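Local coordinates for protein dermonecrotic toxin (Pasteurella multocida, PDB 2EBF) that acts inside host cells as a potent mitogen and a toxin that induces bone resorption, its C-terminal region carrying a thiol protease-like catalytic triad, at residues P196-I210 against K253-Y267. Residues are numbered along the deposited sequence; the frame is centred on the assembly and turned at random.
Sequences PEAIDFPVKYVIEDI and KCRIIENSLYIGHSY
Tyr262 meets residues 196-210 along nearly its whole length and shows how one aromatic side chain can join a sheet to the loop that folds over it. Tyr262 CB lies 4.4 Å from Phe201 CZ. A chi1 of -59° sets CG anti to the carbonyl carbon and slots the ring between two aliphatic groups: Ile199 CD1 sits over one face, 3.9 Å from the centroid of the Tyr262 ring, and Val206 CG1 over the opposite one. CG and CD1 lie beneath Ile199 CD1, at 3.8 Å for Tyr262 CD1. Tyr262 CD2 meets Val206 CG2 at 3.4 Å; CE1 lies under Ile199 CD1 and near Pro196 CG, while CE2 and CZ pack on Pro196 CD. The hydroxyl OH ends against the proline ring, near CG and CD.

The strand bearing this tyrosine, 260-263, is the middle one of a three-stranded antiparallel sheet in the C2 region of the toxin, with the hairpin partner 254-257 on one side and 205-207 on the other. Tyr262 and Val206 form a non-hydrogen-bonded pair, whereas Tyr205-Ile263 and Ile207-Leu261 are hydrogen-bonded. A classic beta bulge starts this pairing, Lys204 N and Tyr205 N both donating to Ile263 O. Beyond it, Tyr205 OH accepts a nearly straight bond from Tyr267 N (2.8 Å, 174°) at the start of helix 267-273.

The loop 196-202 bends back across the hairpin. Phe201 lays one ring face on Lys253 CB, and Arg255 NH2 forms a salt bridge with Asp200 OD2 (2.7 Å), the carboxylate and guanidinium planes turned 64° apart, while Ile199 CA lies over one face of the guanidinium, toward its rim.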
loop_
_atom_site.group_PDB
_atom_site.type_symbol
_atom_site.label_atom_id
_atom_site.label_comp_id
_atom_site.label_asym_id
_atom_site.label_seq_id
_atom_site.Cartn_x
_atom_site.Cartn_y
_atom_site.Cartn_z
ATOM N N PRO A 196 -21.700 3.039 -23.984
ATOM C CA PRO A 196 -23.098 3.324 -24.325
ATOM C C PRO A 196 -23.975 3.394 -23.083
ATOM O O PRO A 196 -23.822 2.580 -22.165
ATOM C CB PRO A 196 -23.506 2.123 -25.187
ATOM C CG PRO A 196 -22.233 1.606 -25.742
ATOM C CD PRO A 196 -21.212 1.828 -24.663
ATOM N N GLU A 197 -24.888 4.362 -23.066
ATOM C CA GLU A 197 -25.755 4.596 -21.909
ATOM C C GLU A 197 -26.720 3.446 -21.640
ATOM O O GLU A 197 -27.206 3.294 -20.516
ATOM C CB GLU A 197 -26.509 5.920 -22.057
ATOM C CG GLU A 197 -25.605 7.150 -21.968
ATOM C CD GLU A 197 -26.352 8.470 -22.131
ATOM O OE1 GLU A 197 -27.573 8.456 -22.422
ATOM O OE2 GLU A 197 -25.705 9.531 -21.967
ATOM N N ALA A 198 -26.974 2.631 -22.663
ATOM C CA ALA A 198 -27.834 1.448 -22.529
ATOM C C ALA A 198 -27.268 0.428 -21.543
ATOM O O ALA A 198 -28.024 -0.257 -20.852
ATOM C CB ALA A 198 -28.074 0.801 -23.887
ATOM N N ILE A 199 -25.939 0.324 -21.486
ATOM C CA ILE A 199 -25.270 -0.548 -20.517
ATOM C C ILE A 199 -25.620 -0.122 -19.089
ATOM O O ILE A 199 -25.514 1.059 -18.739
ATOM C CB ILE A 199 -23.733 -0.597 -20.737
ATOM C CG1 ILE A 199 -23.384 -1.631 -21.807
ATOM C CG2 ILE A 199 -23.004 -0.964 -19.460
ATOM C CD1 ILE A 199 -23.144 -1.052 -23.161
ATOM N N ASP A 200 -26.049 -1.090 -18.283
ATOM C CA ASP A 200 -26.561 -0.817 -16.939
ATOM C C ASP A 200 -25.694 -1.412 -15.822
ATOM O O ASP A 200 -26.085 -1.412 -14.649
ATOM C CB ASP A 200 -28.030 -1.278 -16.820
ATOM C CG ASP A 200 -28.197 -2.793 -16.949
ATOM O OD1 ASP A 200 -29.193 -3.325 -16.409
ATOM O OD2 ASP A 200 -27.345 -3.452 -17.585
ATOM N N PHE A 201 -24.519 -1.917 -16.196
ATOM C CA PHE A 201 -23.536 -2.407 -15.232
ATOM C C PHE A 201 -22.209 -1.655 -15.396
ATOM O O PHE A 201 -21.948 -1.117 -16.473
ATOM C CB PHE A 201 -23.339 -3.929 -15.359
ATOM C CG PHE A 201 -22.969 -4.400 -16.749
ATOM C CD1 PHE A 201 -21.648 -4.354 -17.194
ATOM C CD2 PHE A 201 -23.940 -4.924 -17.600
ATOM C CE1 PHE A 201 -21.303 -4.798 -18.474
ATOM C CE2 PHE A 201 -23.605 -5.372 -18.881
ATOM C CZ PHE A 201 -22.284 -5.309 -19.316
ATOM N N PRO A 202 -21.394 -1.571 -14.319
ATOM C CA PRO A 202 -20.032 -1.059 -14.481
ATOM C C PRO A 202 -19.237 -1.964 -15.416
ATOM O O PRO A 202 -19.174 -3.175 -15.200
ATOM C CB PRO A 202 -19.450 -1.119 -13.061
ATOM C CG PRO A 202 -20.633 -1.159 -12.156
ATOM C CD PRO A 202 -21.690 -1.903 -12.912
ATOM N N VAL A 203 -18.656 -1.374 -16.457
ATOM C CA VAL A 203 -17.858 -2.123 -17.428
ATOM C C VAL A 203 -16.389 -2.207 -17.007
ATOM O O VAL A 203 -15.781 -1.209 -16.609
ATOM C CB VAL A 203 -17.960 -1.514 -18.850
ATOM C CG1 VAL A 203 -17.136 -2.322 -19.843
ATOM C CG2 VAL A 203 -19.409 -1.462 -19.310
ATOM N N LYS A 204 -15.834 -3.411 -17.111
ATOM C CA LYS A 204 -14.427 -3.652 -16.829
ATOM C C LYS A 204 -13.634 -3.846 -18.122
ATOM O O LYS A 204 -12.540 -3.297 -18.269
ATOM C CB LYS A 204 -14.268 -4.863 -15.905
ATOM C CG LYS A 204 -14.952 -4.707 -14.558
ATOM C CD LYS A 204 -14.848 -5.978 -13.728
ATOM C CE LYS A 204 -15.729 -5.913 -12.483
ATOM N NZ LYS A 204 -15.194 -4.979 -11.448
ATOM N N TYR A 205 -14.197 -4.615 -19.055
ATOM C CA TYR A 205 -13.521 -4.939 -20.310
ATOM C C TYR A 205 -14.409 -4.697 -21.528
ATOM O O TYR A 205 -15.628 -4.881 -21.477
ATOM C CB TYR A 205 -13.003 -6.383 -20.303
ATOM C CG TYR A 205 -12.479 -6.848 -18.951
ATOM C CD1 TYR A 205 -13.283 -7.604 -18.099
ATOM C CD2 TYR A 205 -11.188 -6.518 -18.522
ATOM C CE1 TYR A 205 -12.825 -8.027 -16.853
ATOM C CE2 TYR A 205 -10.709 -6.942 -17.269
ATOM C CZ TYR A 205 -11.540 -7.699 -16.440
ATOM O OH TYR A 205 -11.104 -8.137 -15.200
ATOM N N VAL A 206 -13.786 -4.257 -22.616
ATOM C CA VAL A 206 -14.487 -4.086 -23.882
ATOM C C VAL A 206 -13.675 -4.706 -24.999
ATOM O O VAL A 206 -12.474 -4.452 -25.121
ATOM C CB VAL A 206 -14.783 -2.598 -24.210
ATOM C CG1 VAL A 206 -15.455 -2.458 -25.582
ATOM C CG2 VAL A 206 -15.663 -1.976 -23.150
ATOM N N ILE A 207 -14.334 -5.544 -25.794
ATOM C CA ILE A 207 -13.795 -5.952 -27.077
ATOM C C ILE A 207 -14.487 -5.053 -28.102
ATOM O O ILE A 207 -15.694 -5.174 -28.347
ATOM C CB ILE A 207 -14.026 -7.463 -27.367
ATOM C CG1 ILE A 207 -13.107 -8.340 -26.503
ATOM C CG2 ILE A 207 -13.745 -7.776 -28.831
ATOM C CD1 ILE A 207 -13.433 -8.369 -25.014
ATOM N N GLU A 208 -13.714 -4.128 -28.667
ATOM C CA GLU A 208 -14.248 -3.061 -29.510
ATOM C C GLU A 208 -14.820 -3.590 -30.830
ATOM O O GLU A 208 -15.907 -3.194 -31.241
ATOM C CB GLU A 208 -13.165 -2.003 -29.765
ATOM C CG GLU A 208 -13.614 -0.834 -30.635
ATOM C CD GLU A 208 -12.647 0.339 -30.618
ATOM O OE1 GLU A 208 -11.470 0.155 -30.239
ATOM O OE2 GLU A 208 -13.067 1.455 -30.991
ATOM N N ASP A 209 -14.078 -4.481 -31.480
ATOM C CA ASP A 209 -14.516 -5.080 -32.737
ATOM C C ASP A 209 -14.667 -6.590 -32.587
ATOM O O ASP A 209 -13.681 -7.323 -32.511
ATOM C CB ASP A 209 -13.530 -4.739 -33.861
ATOM C CG ASP A 209 -14.062 -5.085 -35.244
ATOM O OD1 ASP A 209 -13.514 -4.544 -36.223
ATOM O OD2 ASP A 209 -15.018 -5.884 -35.366
ATOM N N ILE A 210 -15.918 -7.038 -32.569
ATOM C CA ILE A 210 -16.271 -8.451 -32.423
ATOM C C ILE A 210 -15.656 -9.387 -33.486
ATOM O O ILE A 210 -15.457 -10.578 -33.227
ATOM C CB ILE A 210 -17.830 -8.604 -32.341
ATOM C CG1 ILE A 210 -18.345 -8.182 -30.955
ATOM C CG2 ILE A 210 -18.302 -10.005 -32.680
ATOM C CD1 ILE A 210 -17.405 -8.488 -29.817
ATOM N N LYS A 253 -23.576 -10.216 -17.052
ATOM C CA LYS A 253 -22.978 -8.889 -17.229
ATOM C C LYS A 253 -22.120 -8.833 -18.498
ATOM O O LYS A 253 -20.993 -8.337 -18.490
ATOM C CB LYS A 253 -22.167 -8.481 -15.990
ATOM C CG LYS A 253 -22.957 -8.478 -14.688
ATOM C CD LYS A 253 -22.032 -8.361 -13.483
ATOM C CE LYS A 253 -22.752 -8.734 -12.188
ATOM N NZ LYS A 253 -21.812 -8.799 -11.033
ATOM N N CYS A 254 -22.668 -9.363 -19.584
ATOM C CA CYS A 254 -22.049 -9.273 -20.897
ATOM C C CYS A 254 -23.111 -8.835 -21.887
ATOM O O CYS A 254 -24.196 -9.421 -21.940
ATOM C CB CYS A 254 -21.474 -10.621 -21.325
ATOM S SG CYS A 254 -20.199 -11.271 -20.253
ATOM N N ARG A 255 -22.805 -7.793 -22.655
ATOM C CA ARG A 255 -23.727 -7.306 -23.668
ATOM C C ARG A 255 -22.989 -6.861 -24.923
ATOM O O ARG A 255 -21.905 -6.274 -24.842
ATOM C CB ARG A 255 -24.580 -6.156 -23.129
ATOM C CG ARG A 255 -25.941 -6.042 -23.810
ATOM C CD ARG A 255 -26.629 -4.715 -23.529
ATOM N NE ARG A 255 -26.861 -4.487 -22.104
ATOM C CZ ARG A 255 -27.482 -3.422 -21.601
ATOM N NH1 ARG A 255 -27.952 -2.475 -22.407
ATOM N NH2 ARG A 255 -27.636 -3.305 -20.287
ATOM N N ILE A 256 -23.581 -7.161 -26.079
ATOM C CA ILE A 256 -23.084 -6.661 -27.359
ATOM C C ILE A 256 -23.965 -5.514 -27.834
ATOM O O ILE A 256 -25.192 -5.636 -27.878
ATOM C CB ILE A 256 -23.012 -7.766 -28.445
ATOM C CG1 ILE A 256 -22.071 -8.891 -28.004
ATOM C CG2 ILE A 256 -22.544 -7.181 -29.787
ATOM C CD1 ILE A 256 -22.251 -10.187 -28.770
ATOM N N ILE A 257 -23.331 -4.392 -28.163
ATOM C CA ILE A 257 -24.013 -3.264 -28.778
ATOM C C ILE A 257 -23.195 -2.816 -29.978
ATOM O O ILE A 257 -22.024 -2.458 -29.835
ATOM C CB ILE A 257 -24.218 -2.080 -27.792
ATOM C CG1 ILE A 257 -25.216 -2.462 -26.693
ATOM C CG2 ILE A 257 -24.691 -0.826 -28.538
ATOM C CD1 ILE A 257 -25.496 -1.367 -25.674
ATOM N N GLU A 258 -23.818 -2.865 -31.157
ATOM C CA GLU A 258 -23.212 -2.391 -32.401
ATOM C C GLU A 258 -21.770 -2.871 -32.583
ATOM O O GLU A 258 -20.844 -2.059 -32.646
ATOM C CB GLU A 258 -23.276 -0.859 -32.487
ATOM C CG GLU A 258 -24.660 -0.292 -32.786
ATOM C CD GLU A 258 -24.627 1.201 -33.076
ATOM O OE1 GLU A 258 -25.003 1.600 -34.202
ATOM O OE2 GLU A 258 -24.215 1.975 -32.182
ATOM N N ASN A 259 -21.586 -4.189 -32.646
ATOM C CA ASN A 259 -20.278 -4.794 -32.952
ATOM C C ASN A 259 -19.231 -4.733 -31.824
ATOM O O ASN A 259 -18.085 -5.152 -32.009
ATOM C CB ASN A 259 -19.711 -4.221 -34.265
ATOM C CG ASN A 259 -18.597 -5.075 -34.851
ATOM O OD1 ASN A 259 -17.464 -4.613 -34.997
ATOM N ND2 ASN A 259 -18.913 -6.323 -35.185
ATOM N N SER A 260 -19.631 -4.219 -30.662
ATOM C CA SER A 260 -18.751 -4.180 -29.489
ATOM C C SER A 260 -19.303 -5.022 -28.343
ATOM O O SER A 260 -20.502 -4.987 -28.061
ATOM C CB SER A 260 -18.525 -2.738 -29.023
ATOM O OG SER A 260 -17.823 -1.984 -29.999
ATOM N N LEU A 261 -18.413 -5.767 -27.686
ATOM C CA LEU A 261 -18.770 -6.589 -26.529
ATOM C C LEU A 261 -18.282 -5.945 -25.234
ATOM O O LEU A 261 -17.106 -5.599 -25.104
ATOM C CB LEU A 261 -18.183 -7.994 -26.675
ATOM C CG LEU A 261 -18.156 -8.964 -25.491
ATOM C CD1 LEU A 261 -19.540 -9.496 -25.171
ATOM C CD2 LEU A 261 -17.199 -10.104 -25.787
ATOM N N TYR A 262 -19.203 -5.796 -24.287
ATOM C CA TYR A 262 -18.937 -5.158 -23.004
ATOM C C TYR A 262 -19.087 -6.186 -21.896
ATOM O O TYR A 262 -20.098 -6.894 -21.830
ATOM C CB TYR A 262 -19.911 -4.000 -22.784
ATOM C CG TYR A 262 -19.828 -2.937 -23.856
ATOM C CD1 TYR A 262 -20.513 -3.076 -25.069
ATOM C CD2 TYR A 262 -19.060 -1.797 -23.665
ATOM C CE1 TYR A 262 -20.426 -2.100 -26.057
ATOM C CE2 TYR A 262 -18.964 -0.818 -24.646
ATOM C CZ TYR A 262 -19.650 -0.973 -25.837
ATOM O OH TYR A 262 -19.547 0.006 -26.799
ATOM N N ILE A 263 -18.074 -6.267 -21.034
ATOM C CA ILE A 263 -18.012 -7.294 -20.001
ATOM C C ILE A 263 -17.963 -6.671 -18.603
ATOM O O ILE A 263 -17.190 -5.731 -18.350
ATOM C CB ILE A 263 -16.805 -8.244 -20.238
ATOM C CG1 ILE A 263 -16.981 -9.007 -21.560
ATOM C CG2 ILE A 263 -16.627 -9.213 -19.071
ATOM C CD1 ILE A 263 -15.697 -9.585 -22.135
ATOM N N GLY A 264 -18.791 -7.204 -17.704
ATOM C CA GLY A 264 -18.866 -6.733 -16.322
ATOM C C GLY A 264 -18.345 -7.710 -15.277
ATOM O O GLY A 264 -18.237 -7.355 -14.104
ATOM N N HIS A 265 -18.031 -8.937 -15.690
ATOM C CA HIS A 265 -17.437 -9.927 -14.789
ATOM C C HIS A 265 -15.933 -9.805 -14.852
ATOM O O HIS A 265 -15.361 -9.736 -15.934
ATOM C CB HIS A 265 -17.813 -11.354 -15.182
ATOM C CG HIS A 265 -19.282 -11.582 -15.328
ATOM N ND1 HIS A 265 -20.054 -12.108 -14.316
ATOM C CD2 HIS A 265 -20.118 -11.369 -16.371
ATOM C CE1 HIS A 265 -21.307 -12.205 -14.728
ATOM N NE2 HIS A 265 -21.371 -11.764 -15.972
ATOM N N SER A 266 -15.286 -9.806 -13.693
ATOM C CA SER A 266 -13.839 -9.679 -13.656
ATOM C C SER A 266 -13.174 -10.948 -14.178
ATOM O O SER A 266 -13.738 -12.047 -14.093
ATOM C CB SER A 266 -13.368 -9.357 -12.236
ATOM O OG SER A 266 -13.544 -10.469 -11.376
ATOM N N TYR A 267 -11.982 -10.781 -14.739
ATOM C CA TYR A 267 -11.160 -11.889 -15.202
ATOM C C TYR A 267 -11.141 -13.041 -14.198
ATOM O O TYR A 267 -11.379 -14.194 -14.557
ATOM C CB TYR A 267 -9.731 -11.393 -15.453
ATOM C CG TYR A 267 -8.746 -12.475 -15.821
ATOM C CD1 TYR A 267 -7.527 -12.585 -15.161
ATOM C CD2 TYR A 267 -9.030 -13.385 -16.835
ATOM C CE1 TYR A 267 -6.613 -13.576 -15.506
ATOM C CE2 TYR A 267 -8.132 -14.378 -17.184
ATOM C CZ TYR A 267 -6.931 -14.474 -16.522
ATOM O OH TYR A 267 -6.047 -15.468 -16.877
HETATM O O HOH W 1 -19.568 -5.179 -13.400
#